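Local coordinates for glutathione S-transferase-like protein (Methylobacillus flagellatus, PDB 4GLT), which binds glutathione between its thioredoxin-like and helical domains and probably acts as a glutathione transferase, at residues A[29-32]-A[33-36]; A[111-114]-A[115-118]; A[156-159]-A[160-164]; A[185-188]-A[189-193]; A[201-204]-A[205-208]. All coordinates share one frame; numbering follows the deposited sequence.

In the fold
The five contacts are all local and follow one another along the chain; none nests in another or crosses it, and none closes a long loop. Contact 1 turns the chain from strand 24-27 into helix 32-44 of the thioredoxin-like domain. The others lie in the all-helical part: contact 2 on helix 106-133, contact 3 at the end of helix 142-162, contact 4 at the end of helix 176-191 and contact 5 at the start of helix 202-212. Contacts 1 and 4 meet across the domain boundary and both hold glutathione, while Lys36 and Glu116 join contact 1 to contact 2 by a salt bridge. Contact 3 packs against contacts 2, 4 and 5, tying the helices together.

Contact 1 of 5, residues A[29-32]-A[33-36]; sequences NTSP and YARK. With GSH (glutathione), chain E.
Pro32 sets its CG over one face of the Tyr33 ring, 4.0 Å above the plane and toward the rim, and the two side chains run side by side. The opposite face of the phenol carries the CB1 methylene of glutathione, so the ring is sandwiched between protein and ligand. Tyr33 CD2 comes within 3.1 Å of the glutathione O2 carbonyl oxygen. Ser31 reaches that same carbonyl: with OG trans to its backbone nitrogen (chi1 174°), the hydroxyl lies beside the carbonyl carbon, between the helix start and the ligand, donating to glutathione O2 at 2.7 Å and accepting from Ala34 N at 3.2 Å. One hydroxyl thus serves as N-cap of the helix and as ligand donor; because OG accepts from Ala34 N, its own hydrogen is available for glutathione O2. The carbonyls carry on the helix, Ser31 O accepting from Arg35 N at 3.0 Å and Pro32 O from Lys36 N at 3.1 Å. Upstream, Thr30 OG1 donates to the glutathione carboxylate oxygen O32 at 2.9 Å. Tyr187 packs on Pro32 from helix 176-191. A capped first helix after the loop that follows the first strand, its N terminus facing the ligand, is the glutathione site of the thioredoxin-like GST domain.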
# COMPACT_ATOMS: atom_id res chain seq x y z
N ASN A 29 -10.07 -16.82 -1.16
CA ASN A 29 -11.01 -16.91 -0.03
C ASN A 29 -10.50 -16.35 1.30
O ASN A 29 -11.28 -16.11 2.21
CB ASN A 29 -11.47 -18.35 0.17
CG ASN A 29 -12.79 -18.65 -0.52
OD1 ASN A 29 -12.98 -19.73 -1.08
ND2 ASN A 29 -13.72 -17.70 -0.48
N THR A 30 -9.19 -16.15 1.41
CA THR A 30 -8.62 -15.71 2.67
C THR A 30 -8.06 -14.29 2.64
O THR A 30 -7.85 -13.69 3.69
CB THR A 30 -7.52 -16.69 3.16
OG1 THR A 30 -6.39 -16.61 2.28
CG2 THR A 30 -8.05 -18.12 3.17
N SER A 31 -7.86 -13.74 1.45
CA SER A 31 -7.22 -12.42 1.32
C SER A 31 -8.02 -11.26 1.90
O SER A 31 -9.05 -10.90 1.36
CB SER A 31 -6.90 -12.13 -0.14
OG SER A 31 -6.42 -10.82 -0.28
N PRO A 32 -7.52 -10.63 2.99
CA PRO A 32 -8.27 -9.55 3.64
C PRO A 32 -8.29 -8.27 2.80
O PRO A 32 -9.19 -7.43 2.95
CB PRO A 32 -7.50 -9.33 4.95
CG PRO A 32 -6.11 -9.75 4.63
CD PRO A 32 -6.22 -10.87 3.63
N TYR A 33 -7.32 -8.14 1.92
CA TYR A 33 -7.26 -7.03 0.97
C TYR A 33 -8.31 -7.22 -0.12
O TYR A 33 -8.91 -6.26 -0.58
CB TYR A 33 -5.89 -6.96 0.31
CG TYR A 33 -4.76 -7.03 1.30
CD1 TYR A 33 -4.43 -5.92 2.07
CD2 TYR A 33 -4.02 -8.20 1.47
CE1 TYR A 33 -3.39 -5.97 2.97
CE2 TYR A 33 -2.99 -8.26 2.37
CZ TYR A 33 -2.68 -7.14 3.12
OH TYR A 33 -1.65 -7.18 4.03
N ALA A 34 -8.51 -8.47 -0.53
CA ALA A 34 -9.54 -8.81 -1.49
C ALA A 34 -10.89 -8.55 -0.85
O ALA A 34 -11.79 -8.00 -1.48
CB ALA A 34 -9.42 -10.26 -1.92
N ARG A 35 -11.03 -8.93 0.41
CA ARG A 35 -12.28 -8.79 1.13
C ARG A 35 -12.69 -7.32 1.23
O ARG A 35 -13.86 -6.99 1.09
CB ARG A 35 -12.18 -9.43 2.52
CG ARG A 35 -13.51 -9.48 3.25
CD ARG A 35 -13.39 -10.00 4.67
NE ARG A 35 -14.71 -10.20 5.27
CZ ARG A 35 -14.92 -10.62 6.51
NH1 ARG A 35 -13.90 -10.88 7.31
NH2 ARG A 35 -16.15 -10.78 6.95
N LYS A 36 -11.72 -6.45 1.50
CA LYS A 36 -11.97 -5.02 1.58
C LYS A 36 -12.57 -4.56 0.24
O LYS A 36 -13.55 -3.79 0.22
CB LYS A 36 -10.67 -4.25 1.91
CG LYS A 36 -10.82 -2.73 2.01
CD LYS A 36 -9.47 -2.03 2.20
CE LYS A 36 -8.43 -2.59 1.23
NZ LYS A 36 -7.24 -1.70 1.05
N1 GSH E . -1.03 -4.34 -1.18
CA1 GSH E . -1.90 -5.37 -1.80
C1 GSH E . -3.29 -4.86 -1.60
O11 GSH E . -4.21 -5.21 -2.36
O12 GSH E . -3.48 -4.05 -0.66
CB1 GSH E . -1.63 -6.74 -1.15
CG1 GSH E . -2.44 -7.87 -1.79
CD1 GSH E . -2.16 -9.21 -1.10
OE1 GSH E . -1.28 -9.29 -0.26
N2 GSH E . -2.92 -10.24 -1.47
CA2 GSH E . -2.76 -11.64 -1.05
C2 GSH E . -3.12 -11.89 0.40
O2 GSH E . -4.05 -11.30 0.93
CB2 GSH E . -1.36 -12.14 -1.36
SG2 GSH E . -1.09 -12.26 -3.14
N3 GSH E . -2.41 -12.81 1.05
CA3 GSH E . -2.60 -13.09 2.46
C3 GSH E . -3.60 -14.19 2.73
O31 GSH E . -3.53 -14.81 3.81
O32 GSH E . -4.47 -14.44 1.86

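Contact 2 of 5, residues A[111-114]-A[115-118]; sequences AVRR and WEAL
Arg113 and Glu116 form a salt bridge one helical turn apart, their side chains running alongside each other with guanidinium and carboxylate only 15° from coplanar. OE1 of Glu116 sits at the guanidinium edge, close to NH2 and, by a weaker bond, 3.1 Å from Arg113 NE. The modelled approach of NH2 is shorter than a normal bond, so its exact length is doubtful although the pairing is plain. A water adds a third hydrogen to that oxygen, donating to Glu116 OE1 at 2.9 Å and to the backbone Arg113 O at 2.7 Å. The other carboxylate oxygen, OE2, pairs with Lys36 of the thioredoxin-like domain; with positive groups around it, Glu116 is probably held as the anion. Next along the helix, Arg114 doubles back through bends at chi2 and chi3 to bring its guanidinium, tilted by 39°, over the five-membered ring of Trp115, a cation-pi contact with Arg114 CZ 4.7 Å from the centroid. NH2 of Arg114 points along the Leu118 side chain, which lies at the guanidinium edge near its plane. Ala111 O lies at the indole edge, in its plane, 3.2 Å from Trp115 CD1, and also accepts the Trp115 N-H. Beyond these groups, Met159 of helix 142-162 packs against Trp115 and Leu118. Arg114 NE makes a weak hydrogen bond to Tyr83 OH of the second subunit, and Ala117 and Leu118 pack on that tyrosine. The arrangement belongs to the long first helix of the all-helical GST domain, which carries both an interdomain and a dimer face.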
# COMPACT_ATOMS: atom_id res chain seq x y z
N ALA A 111 -8.24 11.72 6.71
CA ALA A 111 -8.59 10.97 7.90
C ALA A 111 -8.98 9.54 7.53
O ALA A 111 -8.57 8.59 8.21
CB ALA A 111 -9.71 11.66 8.65
N VAL A 112 -9.74 9.37 6.45
CA VAL A 112 -10.18 8.05 6.04
C VAL A 112 -9.03 7.20 5.54
O VAL A 112 -8.91 6.03 5.90
CB VAL A 112 -11.27 8.11 4.94
CG1 VAL A 112 -11.37 6.78 4.20
CG2 VAL A 112 -12.61 8.46 5.55
N ARG A 113 -8.18 7.79 4.71
CA ARG A 113 -7.07 7.02 4.16
C ARG A 113 -6.00 6.70 5.22
O ARG A 113 -5.28 5.71 5.09
CB ARG A 113 -6.49 7.74 2.94
CG ARG A 113 -7.57 8.36 2.06
CD ARG A 113 -7.72 7.66 0.71
NE ARG A 113 -7.51 6.21 0.75
CZ ARG A 113 -7.51 5.43 -0.33
NH1 ARG A 113 -7.71 5.96 -1.53
NH2 ARG A 113 -7.31 4.13 -0.23
N ARG A 114 -5.91 7.51 6.27
CA ARG A 114 -4.97 7.25 7.36
C ARG A 114 -5.39 6.03 8.18
O ARG A 114 -4.60 5.07 8.36
CB ARG A 114 -4.82 8.49 8.24
CG ARG A 114 -3.54 8.51 9.07
CD ARG A 114 -3.86 8.49 10.56
NE ARG A 114 -4.03 7.15 11.08
CZ ARG A 114 -5.05 6.77 11.85
NH1 ARG A 114 -6.00 7.63 12.18
NH2 ARG A 114 -5.11 5.52 12.27
N TRP A 115 -6.64 6.04 8.64
CA TRP A 115 -7.24 4.85 9.25
C TRP A 115 -6.93 3.61 8.41
O TRP A 115 -6.40 2.61 8.93
CB TRP A 115 -8.75 4.98 9.36
CG TRP A 115 -9.25 5.62 10.61
CD1 TRP A 115 -9.60 6.92 10.77
CD2 TRP A 115 -9.49 4.98 11.88
NE1 TRP A 115 -10.04 7.15 12.06
CE2 TRP A 115 -9.99 5.97 12.76
CE3 TRP A 115 -9.35 3.68 12.35
CZ2 TRP A 115 -10.34 5.70 14.08
CZ3 TRP A 115 -9.68 3.41 13.67
CH2 TRP A 115 -10.17 4.41 14.52
N GLU A 116 -7.28 3.67 7.12
CA GLU A 116 -7.11 2.52 6.20
C GLU A 116 -5.68 2.00 6.11
O GLU A 116 -5.45 0.80 5.98
CB GLU A 116 -7.59 2.89 4.79
CG GLU A 116 -7.44 1.77 3.77
CD GLU A 116 -7.43 2.27 2.32
OE1 GLU A 116 -7.29 3.49 2.12
OE2 GLU A 116 -7.54 1.43 1.39
N ALA A 117 -4.71 2.93 6.13
CA ALA A 117 -3.29 2.58 6.11
C ALA A 117 -2.90 1.90 7.42
O ALA A 117 -2.12 0.95 7.43
CB ALA A 117 -2.43 3.82 5.86
N LEU A 118 -3.48 2.36 8.52
CA LEU A 118 -3.21 1.75 9.81
C LEU A 118 -3.71 0.31 9.80
O LEU A 118 -2.99 -0.62 10.17
CB LEU A 118 -3.88 2.52 10.95
CG LEU A 118 -3.59 1.95 12.34
CD1 LEU A 118 -2.10 1.70 12.50
CD2 LEU A 118 -4.11 2.89 13.42
O HOH W 1 -4.67 4.52 2.76

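Contact 3 of 5, residues A[156-159]-A[160-164]; sequences LRRM and DQDLE
The Arg158 side chain leaves its helix trans to the backbone nitrogen and then kinks at chi2 (68°), which swings NE forward over the following turn. Asp162, whose CG stands opposite its own carbonyl carbon (chi1 -70°), turns its carboxylate back to meet it. The resulting salt bridge joins NE of Arg158 to OD2 of Asp162 at 3.2 Å, reached on the syn side. The fit is imperfect: with the guanidinium and carboxylate planes 84° apart, the pair cannot take the coplanar, two-bond form and rests on one N-H. This is the closing turn of helix 142-162 in the all-helical GST domain. Asp162 N is bonded to Arg158 O at 3.0 Å and weakly to Met159 O at 2.9 Å, a tightening common where a helix ends. The carboxylate lies at the negative end of the helix dipole, which is probably unfavourable and partly offset by Arg158. On the inner side Met159, its chain extended beyond CG, packs against Ala119 of helix 106-133 and Val181 and Met184 of helix 176-191, which Leu156 also faces. Asp160 N returns to Leu156 O at 2.9 Å, and the Asp160 carboxylate accepts from Leu204 N, binding this helix to the start of helix 202-212.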
# COMPACT_ATOMS: atom_id res chain seq x y z
N LEU A 156 -3.74 -2.09 17.14
CA LEU A 156 -5.02 -2.39 17.78
C LEU A 156 -5.31 -1.49 18.97
O LEU A 156 -6.44 -1.05 19.15
CB LEU A 156 -5.06 -3.85 18.24
CG LEU A 156 -5.09 -4.88 17.11
CD1 LEU A 156 -4.91 -6.28 17.67
CD2 LEU A 156 -6.38 -4.76 16.31
N ARG A 157 -4.29 -1.22 19.78
CA ARG A 157 -4.48 -0.36 20.93
C ARG A 157 -4.83 1.04 20.48
O ARG A 157 -5.70 1.69 21.05
CB ARG A 157 -3.23 -0.32 21.82
CG ARG A 157 -3.05 -1.59 22.64
CD ARG A 157 -2.13 -1.37 23.83
NE ARG A 157 -2.32 -2.41 24.84
CZ ARG A 157 -1.59 -2.53 25.95
NH1 ARG A 157 -0.62 -1.66 26.20
NH2 ARG A 157 -1.84 -3.51 26.81
N ARG A 158 -4.15 1.50 19.43
CA ARG A 158 -4.40 2.84 18.91
C ARG A 158 -5.81 2.94 18.34
O ARG A 158 -6.55 3.87 18.67
CB ARG A 158 -3.37 3.19 17.84
CG ARG A 158 -3.63 4.52 17.14
CD ARG A 158 -3.43 5.67 18.11
NE ARG A 158 -3.80 6.97 17.54
CZ ARG A 158 -3.35 8.14 17.99
NH1 ARG A 158 -2.50 8.17 19.02
NH2 ARG A 158 -3.73 9.27 17.43
N MET A 159 -6.18 2.00 17.48
CA MET A 159 -7.52 2.03 16.93
C MET A 159 -8.53 2.04 18.08
O MET A 159 -9.45 2.87 18.11
CB MET A 159 -7.75 0.85 15.99
CG MET A 159 -7.10 1.06 14.63
SD MET A 159 -7.07 -0.41 13.58
CE MET A 159 -6.27 0.24 12.12
N ASP A 160 -8.32 1.15 19.04
CA ASP A 160 -9.26 1.02 20.15
C ASP A 160 -9.42 2.31 20.94
O ASP A 160 -10.51 2.61 21.41
CB ASP A 160 -8.86 -0.13 21.08
CG ASP A 160 -9.90 -0.36 22.17
OD1 ASP A 160 -9.57 -0.18 23.35
OD2 ASP A 160 -11.05 -0.71 21.83
N GLN A 161 -8.33 3.06 21.11
CA GLN A 161 -8.41 4.35 21.79
C GLN A 161 -9.17 5.37 20.95
O GLN A 161 -9.89 6.21 21.48
CB GLN A 161 -7.01 4.89 22.09
CG GLN A 161 -6.35 4.27 23.30
CD GLN A 161 -4.85 4.24 23.17
OE1 GLN A 161 -4.12 4.28 24.16
NE2 GLN A 161 -4.36 4.17 21.93
N ASP A 162 -8.99 5.29 19.64
CA ASP A 162 -9.62 6.24 18.73
C ASP A 162 -11.12 6.04 18.60
O ASP A 162 -11.82 6.91 18.07
CB ASP A 162 -8.94 6.18 17.37
CG ASP A 162 -7.54 6.74 17.42
OD1 ASP A 162 -7.17 7.27 18.49
OD2 ASP A 162 -6.82 6.66 16.42
N LEU A 163 -11.63 4.92 19.11
CA LEU A 163 -13.05 4.62 18.98
C LEU A 163 -13.78 4.74 20.31
O LEU A 163 -14.91 4.27 20.45
CB LEU A 163 -13.25 3.23 18.39
CG LEU A 163 -12.87 3.07 16.92
CD1 LEU A 163 -13.00 1.61 16.49
CD2 LEU A 163 -13.71 3.97 16.03
N GLU A 164 -13.13 5.37 21.29
CA GLU A 164 -13.75 5.58 22.58
C GLU A 164 -15.16 6.11 22.44
O GLU A 164 -16.12 5.45 22.85
CB GLU A 164 -12.91 6.53 23.44
CG GLU A 164 -12.02 5.83 24.44
CD GLU A 164 -12.81 5.06 25.48
OE1 GLU A 164 -13.95 5.46 25.78
OE2 GLU A 164 -12.28 4.05 26.00

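Contact 4 of 5, residues A[185-188]-A[189-193]; sequences LGYL and ELRYQ. With GSH (glutathione), chain E.
Tyr187 OH lies between Arg191 and glutathione, donating to the ligand carboxylate oxygen O31 at 2.9 Å and accepting from Arg191 NE at 3.3 Å. This is the glutathione site at the domain cleft of a GST, here lined by the C-terminal end of helix 176-191. Arg191 NH2 donates to the same GSH O31 at 3.1 Å in a nearly straight bond (159°), so phenol, guanidinium and carboxylate close a triangle in which both protein groups fix one oxygen. The positive charge would balance the carboxylate, whose other oxygen is held from the thioredoxin-like domain. With Arg191 CG opposite its own carbonyl carbon (chi1 -66°), that methylene sits over one face of the Tyr187 ring in a CH-pi contact, 3.7 Å from the centroid; the bend at chi2 (-63°) then turns CD and NE toward the hydroxyl. The guanidinium stands almost at right angles to the phenol, with the tyrosine hydroxyl near its edge. Leu190 meets the same ring obliquely, its CD2 4.2 Å from Tyr187 CD1, and goes on to touch Thr30. The backbone underneath is ending its helix: Arg191 N bonds to Tyr187 O at 2.9 Å, and Tyr192, where helical angles stop, gives its N-H to Leu188 O at 2.7 Å.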
# COMPACT_ATOMS: atom_id res chain seq x y z
N LEU A 185 -9.62 -7.12 11.42
CA LEU A 185 -10.05 -7.95 12.54
C LEU A 185 -10.41 -9.37 12.11
O LEU A 185 -10.01 -10.36 12.74
CB LEU A 185 -11.25 -7.31 13.22
CG LEU A 185 -10.99 -5.89 13.76
CD1 LEU A 185 -12.28 -5.13 14.00
CD2 LEU A 185 -10.15 -5.94 15.03
N GLY A 186 -11.20 -9.47 11.04
CA GLY A 186 -11.60 -10.77 10.52
C GLY A 186 -10.37 -11.56 10.15
O GLY A 186 -10.33 -12.78 10.31
N TYR A 187 -9.35 -10.88 9.65
CA TYR A 187 -8.12 -11.57 9.32
C TYR A 187 -7.48 -12.13 10.58
O TYR A 187 -7.03 -13.28 10.61
CB TYR A 187 -7.13 -10.67 8.58
CG TYR A 187 -5.98 -11.47 8.03
CD1 TYR A 187 -6.21 -12.45 7.07
CD2 TYR A 187 -4.69 -11.29 8.48
CE1 TYR A 187 -5.18 -13.21 6.56
CE2 TYR A 187 -3.64 -12.05 7.97
CZ TYR A 187 -3.90 -13.01 7.01
OH TYR A 187 -2.90 -13.79 6.49
N LEU A 188 -7.45 -11.32 11.64
CA LEU A 188 -6.92 -11.82 12.90
C LEU A 188 -7.65 -13.10 13.30
O LEU A 188 -7.03 -14.10 13.62
CB LEU A 188 -7.01 -10.76 14.00
CG LEU A 188 -6.21 -9.50 13.66
CD1 LEU A 188 -6.09 -8.60 14.87
CD2 LEU A 188 -4.83 -9.88 13.14
N GLU A 189 -8.98 -13.06 13.28
CA GLU A 189 -9.74 -14.23 13.67
C GLU A 189 -9.40 -15.44 12.82
O GLU A 189 -9.28 -16.56 13.31
CB GLU A 189 -11.23 -13.94 13.60
CG GLU A 189 -11.71 -12.93 14.64
CD GLU A 189 -13.15 -13.15 15.02
OE1 GLU A 189 -13.83 -13.95 14.35
OE2 GLU A 189 -13.61 -12.52 16.00
N LEU A 190 -9.23 -15.22 11.52
CA LEU A 190 -8.92 -16.32 10.63
C LEU A 190 -7.57 -16.94 11.00
O LEU A 190 -7.42 -18.15 11.02
CB LEU A 190 -8.89 -15.84 9.17
CG LEU A 190 -8.23 -16.77 8.15
CD1 LEU A 190 -8.98 -18.10 8.07
CD2 LEU A 190 -8.16 -16.12 6.78
N ARG A 191 -6.59 -16.10 11.29
CA ARG A 191 -5.22 -16.59 11.41
C ARG A 191 -4.80 -16.87 12.84
O ARG A 191 -3.84 -17.60 13.08
CB ARG A 191 -4.24 -15.63 10.73
CG ARG A 191 -4.40 -15.54 9.21
CD ARG A 191 -4.13 -16.88 8.53
NE ARG A 191 -4.17 -16.78 7.08
CZ ARG A 191 -4.17 -17.82 6.24
NH1 ARG A 191 -4.14 -19.06 6.71
NH2 ARG A 191 -4.22 -17.62 4.93
N TYR A 192 -5.51 -16.29 13.80
CA TYR A 192 -5.15 -16.43 15.20
C TYR A 192 -6.36 -16.76 16.06
O TYR A 192 -6.92 -15.87 16.70
CB TYR A 192 -4.45 -15.17 15.71
CG TYR A 192 -3.12 -14.93 15.02
CD1 TYR A 192 -2.98 -13.93 14.05
CD2 TYR A 192 -2.01 -15.72 15.32
CE1 TYR A 192 -1.77 -13.73 13.41
CE2 TYR A 192 -0.80 -15.52 14.68
CZ TYR A 192 -0.69 -14.52 13.73
OH TYR A 192 0.52 -14.33 13.10
N GLN A 193 -6.74 -18.03 16.07
CA GLN A 193 -7.89 -18.49 16.85
C GLN A 193 -7.77 -18.06 18.30
O GLN A 193 -8.77 -17.72 18.94
CB GLN A 193 -8.01 -20.02 16.81
CG GLN A 193 -7.70 -20.64 15.46
CD GLN A 193 -8.09 -22.10 15.40
OE1 GLN A 193 -7.37 -22.93 14.85
NE2 GLN A 193 -9.24 -22.43 15.98
N1 GSH E . -1.03 -4.34 -1.18
CA1 GSH E . -1.90 -5.37 -1.80
C1 GSH E . -3.29 -4.86 -1.60
O11 GSH E . -4.21 -5.21 -2.36
O12 GSH E . -3.48 -4.05 -0.66
CB1 GSH E . -1.63 -6.74 -1.15
CG1 GSH E . -2.44 -7.87 -1.79
CD1 GSH E . -2.16 -9.21 -1.10
OE1 GSH E . -1.28 -9.29 -0.26
N2 GSH E . -2.92 -10.24 -1.47
CA2 GSH E . -2.76 -11.64 -1.05
C2 GSH E . -3.12 -11.89 0.40
O2 GSH E . -4.05 -11.30 0.93
CB2 GSH E . -1.36 -12.14 -1.36
SG2 GSH E . -1.09 -12.26 -3.14
N3 GSH E . -2.41 -12.81 1.05
CA3 GSH E . -2.60 -13.09 2.46
C3 GSH E . -3.60 -14.19 2.73
O31 GSH E . -3.53 -14.81 3.81
O32 GSH E . -4.47 -14.44 1.86

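Contact 5 of 5, residues A[201-204]-A[205-208]; sequences YPNL and ARHY
Tyr201, at the N-cap, gives its carbonyl oxygen to Ala205 N at 3.0 Å while its phenol leads away, onto helix 142-162. Pro202 follows as the first helical residue, where its lack of an N-H breaks no bond of the helix, since a first-turn N-H has no helical acceptor. Its carbonyl oxygen takes the N-H of Arg206 at 3.0 Å. Asn203 bears the side-chain contact. The Asn203 and Arg206 side chains run side by side, with amide and guanidinium planes 73° apart, and OD1 comes within 2.6 Å of Arg206 NH2, but the N-H points poorly at it (121°), making the bond weak. A bend at chi3 (55°) curls the arginine chain back over its own helix, which sets the centre of one guanidinium face above Asn203 O. That carbonyl in turn accepts from His207 N at 2.9 Å. The sounder partners of the guanidinium are backbone oxygens, Leu163 O for NH2 and Arg166 O for NH1, so Arg206 clasps the chain that leaves helix 142-162. Leu204 ends the first turn, its carbonyl oxygen binding Tyr208 N at 2.7 Å and its side chain buried against Leu185. In the second turn His207 NE2 bonds to Asp178, near the start of helix 176-191, and Tyr208 sets its ring edge-to-face against Trp197. The start of helix 202-212 is thus wedged among the end of helix 142-162, the flank of helix 176-191 and the short helix 197-200.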
# COMPACT_ATOMS: atom_id res chain seq x y z
N TYR A 201 -10.09 -5.17 23.61
CA TYR A 201 -10.40 -3.93 22.92
C TYR A 201 -11.90 -3.83 22.73
O TYR A 201 -12.43 -4.22 21.69
CB TYR A 201 -9.68 -3.89 21.57
CG TYR A 201 -8.21 -4.26 21.62
CD1 TYR A 201 -7.25 -3.35 22.05
CD2 TYR A 201 -7.78 -5.53 21.23
CE1 TYR A 201 -5.90 -3.69 22.10
CE2 TYR A 201 -6.44 -5.87 21.28
CZ TYR A 201 -5.50 -4.95 21.71
OH TYR A 201 -4.17 -5.30 21.75
N PRO A 202 -12.59 -3.29 23.74
CA PRO A 202 -14.05 -3.26 23.76
C PRO A 202 -14.66 -2.39 22.66
O PRO A 202 -15.67 -2.76 22.08
CB PRO A 202 -14.39 -2.70 25.15
CG PRO A 202 -13.15 -2.02 25.62
CD PRO A 202 -12.01 -2.77 24.99
N ASN A 203 -14.04 -1.24 22.38
CA ASN A 203 -14.51 -0.39 21.29
C ASN A 203 -14.42 -1.11 19.94
O ASN A 203 -15.31 -1.02 19.11
CB ASN A 203 -13.73 0.93 21.24
CG ASN A 203 -13.81 1.70 22.53
OD1 ASN A 203 -14.89 2.08 22.98
ND2 ASN A 203 -12.65 1.96 23.14
N LEU A 204 -13.33 -1.83 19.72
CA LEU A 204 -13.13 -2.54 18.46
C LEU A 204 -14.13 -3.67 18.30
O LEU A 204 -14.72 -3.84 17.24
CB LEU A 204 -11.70 -3.07 18.35
CG LEU A 204 -10.58 -2.10 17.93
CD1 LEU A 204 -9.29 -2.87 17.60
CD2 LEU A 204 -11.00 -1.25 16.74
N ALA A 205 -14.33 -4.45 19.36
CA ALA A 205 -15.31 -5.53 19.35
C ALA A 205 -16.71 -4.99 19.07
O ALA A 205 -17.48 -5.59 18.31
CB ALA A 205 -15.27 -6.29 20.66
N ARG A 206 -17.04 -3.85 19.68
CA ARG A 206 -18.29 -3.15 19.38
C ARG A 206 -18.40 -2.74 17.92
O ARG A 206 -19.47 -2.85 17.30
CB ARG A 206 -18.43 -1.90 20.25
CG ARG A 206 -19.39 -0.88 19.67
CD ARG A 206 -19.85 0.12 20.72
NE ARG A 206 -18.72 0.79 21.36
CZ ARG A 206 -18.04 1.79 20.81
NH1 ARG A 206 -18.37 2.25 19.61
NH2 ARG A 206 -17.02 2.34 21.46
N HIS A 207 -17.30 -2.24 17.36
CA HIS A 207 -17.26 -1.86 15.96
C HIS A 207 -17.46 -3.11 15.12
O HIS A 207 -18.26 -3.13 14.19
CB HIS A 207 -15.91 -1.21 15.64
CG HIS A 207 -15.83 -0.63 14.26
ND1 HIS A 207 -15.46 -1.38 13.16
CD2 HIS A 207 -16.05 0.62 13.80
CE1 HIS A 207 -15.46 -0.61 12.08
NE2 HIS A 207 -15.82 0.61 12.45
N TYR A 208 -16.72 -4.16 15.47
CA TYR A 208 -16.79 -5.43 14.76
C TYR A 208 -18.21 -5.98 14.82
O TYR A 208 -18.68 -6.63 13.88
CB TYR A 208 -15.82 -6.44 15.37
CG TYR A 208 -15.60 -7.67 14.52
CD1 TYR A 208 -15.04 -7.57 13.26
CD2 TYR A 208 -15.96 -8.93 14.99
CE1 TYR A 208 -14.83 -8.70 12.48
CE2 TYR A 208 -15.76 -10.06 14.22
CZ TYR A 208 -15.19 -9.94 12.96
OH TYR A 208 -14.99 -11.06 12.19